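Local atomic coordinates of beta-lactamase (Klebsiella pneumoniae 700603, PDB entry 6XJ3), a protein that probably hydrolyses beta-lactam antibiotics, oxacillin among them, to substituted beta-amino acids as a class D beta-lactamase, and is seen here with the inhibitor avibactam bound. Residues T193-R198 and I219-R224; D30-D35 and V206-G211; H60-L65 and N163-R168. All coordinates share one frame; numbering follows the deposited sequence.

Contact 1: T193-R198 and I219-R224; sequences TGWEGR and IDTPNR. With NXL ((2S,5R)-1-formyl-5-[(sulfooxy)amino]piperidine-2-carboxamide), chain E.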
# COMPACT_ATOMS: atom_id res chain seq x y z
N THR A 193 -0.86 2.95 4.03
CA THR A 193 -1.40 2.06 5.05
C THR A 193 -2.68 1.39 4.57
O THR A 193 -3.41 1.91 3.72
CB THR A 193 -1.69 2.83 6.33
OG1 THR A 193 -2.55 3.93 6.02
CG2 THR A 193 -0.42 3.34 6.97
N GLY A 194 -2.98 0.23 5.15
CA GLY A 194 -4.25 -0.42 4.94
C GLY A 194 -4.75 -1.01 6.25
O GLY A 194 -3.96 -1.41 7.10
N TRP A 195 -6.07 -1.03 6.41
CA TRP A 195 -6.68 -1.67 7.57
C TRP A 195 -7.95 -2.39 7.15
O TRP A 195 -8.92 -1.76 6.71
CB TRP A 195 -6.98 -0.67 8.69
CG TRP A 195 -7.42 -1.36 9.94
CD1 TRP A 195 -7.03 -2.60 10.38
CD2 TRP A 195 -8.35 -0.86 10.92
NE1 TRP A 195 -7.65 -2.89 11.57
CE2 TRP A 195 -8.46 -1.85 11.92
CE3 TRP A 195 -9.09 0.32 11.05
CZ2 TRP A 195 -9.29 -1.69 13.04
CZ3 TRP A 195 -9.91 0.48 12.16
CH2 TRP A 195 -10.00 -0.52 13.14
N GLU A 196 -7.95 -3.71 7.30
CA GLU A 196 -9.08 -4.56 6.95
C GLU A 196 -10.05 -4.76 8.11
O GLU A 196 -11.19 -5.18 7.88
CB GLU A 196 -8.55 -5.92 6.45
CG GLU A 196 -9.60 -6.90 5.93
CD GLU A 196 -10.07 -7.90 6.99
OE1 GLU A 196 -9.72 -7.73 8.18
OE2 GLU A 196 -10.79 -8.86 6.63
N GLY A 197 -9.63 -4.45 9.33
CA GLY A 197 -10.47 -4.64 10.49
C GLY A 197 -9.83 -5.57 11.49
O GLY A 197 -9.67 -5.23 12.66
N ARG A 198 -9.45 -6.76 11.03
CA ARG A 198 -8.77 -7.73 11.88
C ARG A 198 -7.28 -7.81 11.60
O ARG A 198 -6.54 -8.40 12.41
CB ARG A 198 -9.41 -9.11 11.72
CG ARG A 198 -10.86 -9.16 12.22
CD ARG A 198 -11.60 -10.39 11.70
NE ARG A 198 -11.53 -10.50 10.24
CZ ARG A 198 -12.35 -11.23 9.50
NH1 ARG A 198 -13.33 -11.93 10.07
NH2 ARG A 198 -12.20 -11.26 8.18
N ILE A 219 0.19 -7.00 10.02
CA ILE A 219 0.04 -7.50 11.38
C ILE A 219 -1.43 -7.76 11.63
O ILE A 219 -2.30 -7.16 10.99
CB ILE A 219 0.60 -6.50 12.42
CG1 ILE A 219 -0.04 -5.13 12.23
CG2 ILE A 219 2.11 -6.40 12.34
CD1 ILE A 219 0.04 -4.23 13.44
N ASP A 220 -1.72 -8.66 12.57
CA ASP A 220 -3.07 -8.75 13.08
C ASP A 220 -3.35 -7.56 13.98
O ASP A 220 -2.45 -7.01 14.62
CB ASP A 220 -3.28 -10.06 13.84
CG ASP A 220 -3.04 -11.29 12.98
OD1 ASP A 220 -3.29 -11.24 11.75
OD2 ASP A 220 -2.61 -12.33 13.53
N THR A 221 -4.61 -7.14 14.03
CA THR A 221 -5.03 -6.00 14.85
C THR A 221 -6.17 -6.42 15.78
O THR A 221 -7.32 -6.00 15.59
CB THR A 221 -5.45 -4.82 13.98
OG1 THR A 221 -6.51 -5.22 13.11
CG2 THR A 221 -4.27 -4.34 13.14
N PRO A 222 -5.87 -7.23 16.80
CA PRO A 222 -6.94 -7.62 17.74
C PRO A 222 -7.51 -6.44 18.52
O PRO A 222 -8.70 -6.45 18.85
CB PRO A 222 -6.24 -8.62 18.66
CG PRO A 222 -4.78 -8.29 18.56
CD PRO A 222 -4.57 -7.83 17.15
N ASN A 223 -6.70 -5.42 18.81
CA ASN A 223 -7.14 -4.27 19.59
C ASN A 223 -7.71 -3.14 18.73
O ASN A 223 -7.84 -2.02 19.23
CB ASN A 223 -5.99 -3.74 20.44
CG ASN A 223 -5.25 -4.85 21.15
OD1 ASN A 223 -5.83 -5.88 21.50
ND2 ASN A 223 -3.95 -4.66 21.37
N ARG A 224 -8.03 -3.41 17.46
CA ARG A 224 -8.69 -2.45 16.57
C ARG A 224 -7.84 -1.18 16.48
O ARG A 224 -6.68 -1.27 16.06
CB ARG A 224 -10.12 -2.25 17.05
CG ARG A 224 -11.15 -3.05 16.29
CD ARG A 224 -12.57 -2.67 16.73
NE ARG A 224 -12.84 -1.24 16.54
CZ ARG A 224 -13.37 -0.72 15.44
NH1 ARG A 224 -13.58 0.59 15.37
NH2 ARG A 224 -13.69 -1.50 14.42
OAC NXL E . -7.69 0.42 4.67
CAN NXL E . -8.29 1.44 4.35
N NXL E . -9.30 1.99 5.06
CAJ NXL E . -9.79 3.35 4.82
CA NXL E . -9.96 1.28 6.17
C NXL E . -11.43 0.97 5.87
O NXL E . -11.88 1.04 4.75
NAA NXL E . -12.32 0.57 6.99
CB NXL E . -9.83 2.10 7.45
CAH NXL E . -10.32 3.53 7.26
CAO NXL E . -9.62 4.21 6.09
NAK NXL E . -8.21 4.58 6.37
OAL NXL E . -7.37 3.41 6.47
SAR NXL E . -5.85 3.70 6.74
OAD NXL E . -5.24 2.39 6.82
OAE NXL E . -5.75 4.43 7.99
OAG NXL E . -5.36 4.47 5.61
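The end of the Lys-Thr-Gly strand, one wall of the active site, is tied here through Trp195 and Arg198 to Thr221 and Arg224, at the end of strand 211-220. Strand 199-208 lies between these two strands in the sheet, and the bend 196-198, which leads from strand 187-195 into strand 199-208, meets the end of strand 211-220. The indole of Trp195 stands with CG anti to the backbone N (chi1 -172°), which carries the ring over to the second segment. Its NE1 donates to Thr221 OG1 at 3.0 Å, with the acceptor close to the indole plane. A second bond, from Thr221 N to Arg198 O at 2.8 Å, is almost straight (176°). Thr221 is thus gripped by both its backbone and its side chain. Beyond it a type I turn, Thr221 to Arg224, brings the backbone of Arg224 back to the benzene half of the indole, Trp195 CZ2 lying 3.7 Å from Arg224 CA. The arginine chain bends at chi3, and its guanidinium receives Trp195 CH2 over the centre of one face, the two planes being 56° apart. Gly197 CA lies over the rim of one indole face. Within 196-198, Arg198 N donates to Glu196 OE1 and Arg198 NH2 forms a salt bridge with Glu196 OE2, bracing that bend. Outside the segments, Asp220 pairs with Arg45. On the pocket side, Trp195 N donates to the carbonyl oxygen OAC of the inhibitor at 2.8 Å, and Thr193 OG1 donates to its sulfate oxygen OAG at 2.9 Å; Ser102 and Arg231 also bind the inhibitor. A backbone N-H meeting this carbonyl, just after a Lys-Thr-Gly sequence, is consistent with the oxyanion hole of serine beta-lactamase active sites.

Contact 2: D30-D35 and V206-G211; sequences DERQAD and VEWPTG. With CA (calcium ion), chain G.
Arg32 lays the aliphatic part of its side chain across Thr210, with Arg32 CG 3.7 Å from Thr210 OG1 and CB close beside it. The backbones also press together: the CA-H of Arg32 points at Thr210 O (3.4 Å, 165° at the hydrogen), a weak polar contact where no direct hydrogen bond joins the segments. Further out, the arginine chain bends at chi3 and brings CD near CD1 of Trp208, whose indole is stacked with Trp187; the cation-pi attraction between guanidinium and indole is long and at most weak. Asp30 holds the guanidinium side-on: Arg32 NH2 forms a salt bridge with Asp30 OD2 at 2.7 Å, while Asp30 OD1 accepts from both NE and the backbone N of Arg32, the latter bond closing an Asx turn. Arg32 NH2 has a further acceptor in Ile242 O. From the same loop two backbone carbonyls bind the calcium ion: Glu31 O at 2.4 Å and Gln33 O at 2.2 Å. Three waters also bind the ion, and water 1, 2.6 Å from the metal, donates to Thr210 O, linking the ion to the facing segment. The carboxylate of Glu31 turns elsewhere, to Arg158 and Arg162. In the facing segment, Trp208 to Gly211 form a type I turn closed by paired backbone bonds between its end residues. A carbonyl-lined calcium site thus sits in a surface loop against a two-residue beta-hairpin.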
# COMPACT_ATOMS: atom_id res chain seq x y z
N ASP A 30 16.17 -4.75 0.02
CA ASP A 30 17.14 -3.67 0.11
C ASP A 30 17.96 -3.64 -1.18
O ASP A 30 18.81 -4.51 -1.40
CB ASP A 30 18.05 -3.88 1.32
CG ASP A 30 18.93 -2.68 1.62
OD1 ASP A 30 19.12 -1.82 0.73
OD2 ASP A 30 19.43 -2.61 2.76
N GLU A 31 17.71 -2.65 -2.04
CA GLU A 31 18.48 -2.52 -3.27
C GLU A 31 19.69 -1.60 -3.13
O GLU A 31 20.29 -1.23 -4.14
CB GLU A 31 17.57 -2.03 -4.40
CG GLU A 31 16.44 -2.99 -4.72
CD GLU A 31 15.65 -2.59 -5.96
OE1 GLU A 31 15.98 -1.56 -6.59
OE2 GLU A 31 14.69 -3.30 -6.30
N ARG A 32 20.08 -1.21 -1.92
CA ARG A 32 21.31 -0.46 -1.76
C ARG A 32 22.50 -1.39 -2.00
O ARG A 32 22.48 -2.55 -1.60
CB ARG A 32 21.37 0.19 -0.37
CG ARG A 32 20.25 1.23 -0.10
CD ARG A 32 20.19 1.66 1.37
NE ARG A 32 20.02 0.52 2.27
CZ ARG A 32 20.08 0.59 3.60
NH1 ARG A 32 20.30 1.76 4.19
NH2 ARG A 32 19.92 -0.50 4.33
N GLN A 33 23.52 -0.89 -2.70
CA GLN A 33 24.66 -1.72 -3.16
C GLN A 33 24.08 -2.82 -4.07
O GLN A 33 23.13 -2.56 -4.82
CB GLN A 33 25.49 -2.23 -1.98
CG GLN A 33 25.90 -1.13 -0.98
CD GLN A 33 26.87 -0.11 -1.57
OE1 GLN A 33 27.41 -0.30 -2.66
NE2 GLN A 33 27.09 0.98 -0.84
N ALA A 34 24.59 -4.05 -4.05
CA ALA A 34 24.08 -5.05 -4.98
C ALA A 34 24.07 -6.44 -4.35
O ALA A 34 24.94 -6.79 -3.56
CB ALA A 34 24.91 -5.09 -6.27
N ASP A 35 23.05 -7.22 -4.74
CA ASP A 35 22.94 -8.64 -4.41
C ASP A 35 22.74 -8.87 -2.90
O ASP A 35 23.20 -9.86 -2.35
CB ASP A 35 24.16 -9.42 -4.92
CG ASP A 35 23.91 -10.92 -4.98
OD1 ASP A 35 22.83 -11.33 -5.45
OD2 ASP A 35 24.80 -11.68 -4.54
N VAL A 206 11.60 3.35 0.66
CA VAL A 206 12.33 4.58 0.91
C VAL A 206 13.52 4.61 -0.04
O VAL A 206 14.25 3.62 -0.18
CB VAL A 206 12.74 4.72 2.39
CG1 VAL A 206 13.52 3.52 2.88
CG2 VAL A 206 13.50 6.05 2.64
N GLU A 207 13.68 5.74 -0.73
CA GLU A 207 14.68 5.89 -1.77
C GLU A 207 15.88 6.62 -1.20
O GLU A 207 15.75 7.73 -0.68
CB GLU A 207 14.14 6.67 -2.96
CG GLU A 207 12.92 6.07 -3.60
CD GLU A 207 12.39 6.95 -4.72
OE1 GLU A 207 13.01 8.00 -4.98
OE2 GLU A 207 11.36 6.59 -5.32
N TRP A 208 17.05 6.01 -1.34
CA TRP A 208 18.30 6.62 -0.90
C TRP A 208 19.19 6.84 -2.12
O TRP A 208 18.90 6.29 -3.19
CB TRP A 208 18.98 5.74 0.13
CG TRP A 208 18.31 5.77 1.46
CD1 TRP A 208 17.36 4.92 1.92
CD2 TRP A 208 18.55 6.72 2.50
NE1 TRP A 208 16.98 5.29 3.20
CE2 TRP A 208 17.69 6.39 3.57
CE3 TRP A 208 19.40 7.83 2.63
CZ2 TRP A 208 17.67 7.12 4.76
CZ3 TRP A 208 19.38 8.55 3.80
CH2 TRP A 208 18.51 8.20 4.85
N PRO A 209 20.26 7.62 -2.02
CA PRO A 209 21.13 7.79 -3.20
C PRO A 209 21.68 6.48 -3.73
O PRO A 209 21.74 6.29 -4.95
CB PRO A 209 22.25 8.70 -2.67
CG PRO A 209 21.62 9.46 -1.56
CD PRO A 209 20.71 8.45 -0.89
N THR A 210 22.04 5.56 -2.85
CA THR A 210 22.61 4.29 -3.28
C THR A 210 21.57 3.22 -3.60
O THR A 210 21.95 2.08 -3.88
CB THR A 210 23.57 3.75 -2.21
OG1 THR A 210 22.87 3.63 -0.96
CG2 THR A 210 24.76 4.68 -2.04
N GLY A 211 20.27 3.55 -3.57
CA GLY A 211 19.23 2.58 -3.88
C GLY A 211 17.98 2.71 -3.02
O GLY A 211 17.91 3.57 -2.15
CA CA G . 21.47 -1.83 -6.10
O HOH W 1 21.16 0.71 -6.21
O HOH W 2 20.76 -4.19 -5.37
O HOH W 3 19.60 -2.08 -7.89

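Contact 3: H60-L65 and N163-R168; sequences HTLFAL and NELPFR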
# COMPACT_ATOMS: atom_id res chain seq x y z
N HIS A 60 -5.46 1.13 -7.52
CA HIS A 60 -6.77 1.68 -7.85
C HIS A 60 -6.64 3.05 -8.50
O HIS A 60 -7.39 3.38 -9.44
CB HIS A 60 -7.63 1.77 -6.59
CG HIS A 60 -9.10 1.55 -6.83
ND1 HIS A 60 -9.66 1.55 -8.09
CD2 HIS A 60 -10.12 1.31 -5.96
CE1 HIS A 60 -10.96 1.33 -7.99
NE2 HIS A 60 -11.26 1.19 -6.71
N THR A 61 -5.71 3.88 -8.02
CA THR A 61 -5.51 5.18 -8.64
C THR A 61 -4.98 5.03 -10.07
O THR A 61 -5.36 5.79 -10.96
CB THR A 61 -4.56 6.03 -7.79
OG1 THR A 61 -5.00 6.01 -6.43
CG2 THR A 61 -4.53 7.47 -8.29
N LEU A 62 -4.09 4.05 -10.29
CA LEU A 62 -3.62 3.78 -11.65
C LEU A 62 -4.78 3.37 -12.55
O LEU A 62 -4.87 3.82 -13.70
CB LEU A 62 -2.55 2.69 -11.62
CG LEU A 62 -1.23 3.02 -10.93
CD1 LEU A 62 -0.40 1.76 -10.73
CD2 LEU A 62 -0.45 4.05 -11.73
N PHE A 63 -5.67 2.51 -12.04
CA PHE A 63 -6.85 2.11 -12.81
C PHE A 63 -7.70 3.32 -13.17
O PHE A 63 -8.10 3.50 -14.32
CB PHE A 63 -7.68 1.08 -12.03
CG PHE A 63 -6.96 -0.22 -11.74
CD1 PHE A 63 -5.70 -0.48 -12.26
CD2 PHE A 63 -7.56 -1.20 -10.96
CE1 PHE A 63 -5.04 -1.68 -11.99
CE2 PHE A 63 -6.92 -2.40 -10.69
CZ PHE A 63 -5.66 -2.63 -11.20
N ALA A 64 -7.98 4.17 -12.18
CA ALA A 64 -8.88 5.30 -12.40
C ALA A 64 -8.27 6.31 -13.36
O ALA A 64 -8.99 6.91 -14.17
CB ALA A 64 -9.23 5.94 -11.06
N LEU A 65 -6.96 6.54 -13.27
CA LEU A 65 -6.29 7.41 -14.23
C LEU A 65 -6.32 6.80 -15.63
O LEU A 65 -6.55 7.50 -16.62
CB LEU A 65 -4.85 7.67 -13.80
CG LEU A 65 -4.59 8.58 -12.60
CD1 LEU A 65 -3.18 8.37 -12.05
CD2 LEU A 65 -4.79 10.03 -13.00
N ASN A 163 8.77 1.80 -13.18
CA ASN A 163 7.89 2.24 -14.26
C ASN A 163 7.53 1.10 -15.22
O ASN A 163 7.19 1.35 -16.38
CB ASN A 163 8.51 3.39 -15.07
CG ASN A 163 8.84 4.58 -14.20
OD1 ASN A 163 7.96 5.16 -13.58
ND2 ASN A 163 10.12 4.96 -14.16
N GLU A 164 7.59 -0.15 -14.76
CA GLU A 164 7.35 -1.29 -15.64
C GLU A 164 5.88 -1.65 -15.77
O GLU A 164 5.55 -2.50 -16.61
CB GLU A 164 8.12 -2.51 -15.14
CG GLU A 164 9.63 -2.35 -15.12
CD GLU A 164 10.31 -3.42 -14.27
OE1 GLU A 164 9.60 -4.09 -13.49
OE2 GLU A 164 11.55 -3.58 -14.38
N LEU A 165 4.99 -1.04 -14.99
CA LEU A 165 3.58 -1.38 -15.07
C LEU A 165 3.00 -0.91 -16.40
O LEU A 165 3.44 0.09 -16.97
CB LEU A 165 2.80 -0.75 -13.92
CG LEU A 165 3.03 -1.39 -12.55
CD1 LEU A 165 2.24 -0.65 -11.48
CD2 LEU A 165 2.65 -2.86 -12.57
N PRO A 166 1.99 -1.63 -16.94
CA PRO A 166 1.43 -1.33 -18.25
C PRO A 166 0.45 -0.15 -18.26
O PRO A 166 -0.65 -0.22 -18.80
CB PRO A 166 0.71 -2.64 -18.62
CG PRO A 166 0.24 -3.14 -17.30
CD PRO A 166 1.35 -2.81 -16.33
N PHE A 167 0.87 0.95 -17.62
CA PHE A 167 0.13 2.20 -17.65
C PHE A 167 1.06 3.29 -18.14
O PHE A 167 2.28 3.12 -18.16
CB PHE A 167 -0.43 2.56 -16.26
CG PHE A 167 -1.19 1.44 -15.60
CD1 PHE A 167 -2.54 1.28 -15.83
CD2 PHE A 167 -0.53 0.54 -14.78
CE1 PHE A 167 -3.24 0.24 -15.23
CE2 PHE A 167 -1.22 -0.50 -14.18
CZ PHE A 167 -2.57 -0.65 -14.40
N ARG A 168 0.47 4.41 -18.54
CA ARG A 168 1.26 5.57 -18.93
C ARG A 168 2.25 5.92 -17.83
O ARG A 168 1.89 5.99 -16.65
CB ARG A 168 0.33 6.76 -19.19
CG ARG A 168 -0.45 6.65 -20.49
CD ARG A 168 -1.10 7.97 -20.87
NE ARG A 168 -2.48 8.05 -20.40
CZ ARG A 168 -3.30 9.07 -20.64
NH1 ARG A 168 -2.87 10.11 -21.35
NH2 ARG A 168 -4.53 9.07 -20.17
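CH-pi contact comes first: Leu62 CB sits squarely over the ring of Phe167, 4.1 Å from its centroid and only 3° off the normal. Phe167 holds its CG anti to its own carbonyl carbon (chi1 -50°), and this swings the ring onto the helix flank beneath that methylene. Between aliphatic groups, the leucines meet methyl to methyl, Leu62 CD1 at 3.7 Å from Leu165 CD1, their side chains crossing at about a right angle. The aromatic pair is rim to rim. Phe167 CZ comes to 3.6 Å from Phe63 CE1, near the plane of the Phe63 ring; the planes are 37° apart and neither ring lies over the other. No hydrogen bond crosses between the segments. The loop has its own shape instead: a Schellman motif at Asn163, an inverse gamma turn centred on Pro166, and Arg168 as N-cap of the next helix. Gln172 from that helix makes weak hydrogen bonds back to the loop. The contact thereby seats the connection between helices 150-161 and 169-178 against helix 57-67. Ile126 of helix 116-126 touches both phenylalanines, Val175 of helix 169-178 meets Leu62, and Phe156 and Leu160 of helix 150-161 pack on Leu165.

Contacts 1 and 2 lie toward the two ends of neighbouring strands in one sheet, whereas contact 3 lies among helices. Strands 199-208 and 211-220 run between the hairpin turn of contact 2 and the region of contact 1, and the centres of the two contacts are about 30 Å apart. The calcium site is therefore remote from the inhibitor, which contact 1 touches directly. Contact 3 is on the opposite side of the chain's centre from contact 1, with nearest atoms about 11 Å apart. Its helix 57-67 nonetheless begins just after Ser54, the predicted acylated serine. Along the chain contact 3 nests inside the loop closed by contact 2, their nearest atoms about 9 Å apart.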